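Local atomic coordinates of F-actin-capping protein subunit alpha (Plasmodium berghei, PDB entry 7A0H), a protein that probably caps the fast-growing barbed ends of actin filaments as an asymmetric homodimer, blocking subunit exchange there without severing the filament. Residues 267-271 against 282-286. Residues are numbered along the deposited sequence; the frame is centred on the assembly and turned at random.
Sequences HLIAN and KIIPL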
# COMPACT_ATOMS: atom_id res chain seq x y z
N HIS A 267 8.62 -16.92 11.97
CA HIS A 267 8.22 -16.56 13.34
C HIS A 267 7.50 -15.21 13.48
O HIS A 267 7.49 -14.62 14.57
CB HIS A 267 9.44 -16.60 14.26
CG HIS A 267 9.99 -17.98 14.43
ND1 HIS A 267 10.59 -18.67 13.41
CD2 HIS A 267 9.91 -18.84 15.47
CE1 HIS A 267 10.93 -19.88 13.83
NE2 HIS A 267 10.54 -20.00 15.08
N LEU A 268 6.97 -14.67 12.39
CA LEU A 268 6.10 -13.51 12.49
C LEU A 268 4.74 -13.98 12.95
O LEU A 268 4.27 -15.04 12.53
CB LEU A 268 5.95 -12.85 11.13
CG LEU A 268 7.28 -12.29 10.63
CD1 LEU A 268 7.04 -11.72 9.32
CD2 LEU A 268 7.80 -11.26 11.58
N ILE A 269 4.08 -13.19 13.80
CA ILE A 269 2.70 -13.46 14.16
C ILE A 269 1.84 -12.21 14.05
O ILE A 269 2.33 -11.08 13.92
CB ILE A 269 2.63 -14.04 15.58
CG1 ILE A 269 2.89 -12.90 16.57
CG2 ILE A 269 3.72 -15.14 15.69
CD1 ILE A 269 2.68 -13.25 17.99
N ALA A 270 0.53 -12.43 14.04
CA ALA A 270 -0.41 -11.32 14.03
C ALA A 270 -0.52 -10.75 15.45
O ALA A 270 -0.74 -11.50 16.41
CB ALA A 270 -1.75 -11.79 13.51
N ASN A 271 -0.36 -9.43 15.59
CA ASN A 271 -0.53 -8.80 16.90
C ASN A 271 -2.00 -8.88 17.31
O ASN A 271 -2.89 -8.58 16.50
CB ASN A 271 -0.04 -7.35 16.85
CG ASN A 271 -0.03 -6.66 18.23
OD1 ASN A 271 -0.55 -7.19 19.20
ND2 ASN A 271 0.55 -5.47 18.30
N LYS A 282 0.69 -4.29 13.25
CA LYS A 282 -0.27 -5.38 13.26
C LYS A 282 0.40 -6.72 13.06
O LYS A 282 -0.16 -7.77 13.41
CB LYS A 282 -1.35 -5.14 12.20
CG LYS A 282 -2.22 -3.87 12.50
CD LYS A 282 -3.24 -3.68 11.42
CE LYS A 282 -4.17 -2.46 11.72
NZ LYS A 282 -3.40 -1.21 12.09
N ILE A 283 1.60 -6.71 12.51
CA ILE A 283 2.42 -7.88 12.31
C ILE A 283 3.67 -7.70 13.14
O ILE A 283 4.28 -6.62 13.06
CB ILE A 283 2.77 -8.10 10.84
CG1 ILE A 283 1.47 -8.34 10.07
CG2 ILE A 283 3.78 -9.19 10.72
CD1 ILE A 283 1.64 -8.41 8.60
N ILE A 284 4.01 -8.69 13.93
CA ILE A 284 5.15 -8.60 14.81
C ILE A 284 5.86 -9.95 14.97
O ILE A 284 5.28 -11.01 14.62
CB ILE A 284 4.76 -8.09 16.21
CG1 ILE A 284 3.66 -8.96 16.77
CG2 ILE A 284 4.35 -6.65 16.16
CD1 ILE A 284 3.51 -8.75 18.21
N PRO A 285 7.11 -9.95 15.36
CA PRO A 285 7.78 -11.20 15.76
C PRO A 285 7.58 -11.48 17.25
O PRO A 285 7.11 -10.64 18.01
CB PRO A 285 9.24 -10.88 15.46
CG PRO A 285 9.35 -9.44 15.78
CD PRO A 285 8.04 -8.81 15.35
N LEU A 286 7.88 -12.71 17.64
CA LEU A 286 8.09 -13.03 19.06
C LEU A 286 9.55 -12.83 19.50
O LEU A 286 9.84 -12.13 20.48
CB LEU A 286 7.65 -14.45 19.38
CG LEU A 286 6.16 -14.71 19.15
CD1 LEU A 286 5.80 -16.18 19.25
CD2 LEU A 286 5.32 -13.88 20.16
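A small two-stranded antiparallel ribbon forms here near the C-terminus, just after helix 243-266, where strand 268-270 pairs with strand 283-285. Ile269 and Ile284 form its antiparallel hydrogen-bonded pair. Ile269 N donates to Ile284 O at 2.6 Å, almost straight (171° at the hydrogen). Ile284 N returns a bond to Ile269 O at 2.9 Å. A third bond runs from Asn271 N to Lys282 O at 2.7 Å. Ala270 and Ile283 make the neighbouring non-hydrogen-bonded pair, with their side chains on the other face from Ile269 and Ile284.

On the Ile269/Ile284 face, CG1 of Ile269 meets CG1 of Ile284 at 4.0 Å, the two side chains crossing at a slant. Both residues hold CG1 between the backbone N and the carbonyl carbon (chi1 74° and 55°), which brings the two branches together. CD1 of Ile269 then presses on CD2 of Leu286 at 3.5 Å, a tight contact between side chains set nearly at right angles. At the other end, Ile284 CD1 lies 4.1 Å from Asn271 CG. Asn271 OD1 accepts from Ser273 N and its ND2 donates to Arg281 O, so the side-chain amide links the two ends of the loop between the strands.

The second subunit packs on Leu268, Ala270 and Ile283. OE2 of its Glu221 accepts hydrogen bonds from Lys282 N and Ile283 N. Lys282 NZ bonds to Leu276 O and Asn279 O of its own chain and to Tyr183 OH of the second subunit, whose Tyr219 adds a cation-pi contact. Main-chain bonds thus set the pairing, apolar side chains pack on both faces, those of Ala270 and Ile283 against the second subunit, and charged and polar links fasten the ribbon to the partner chain of the homodimer.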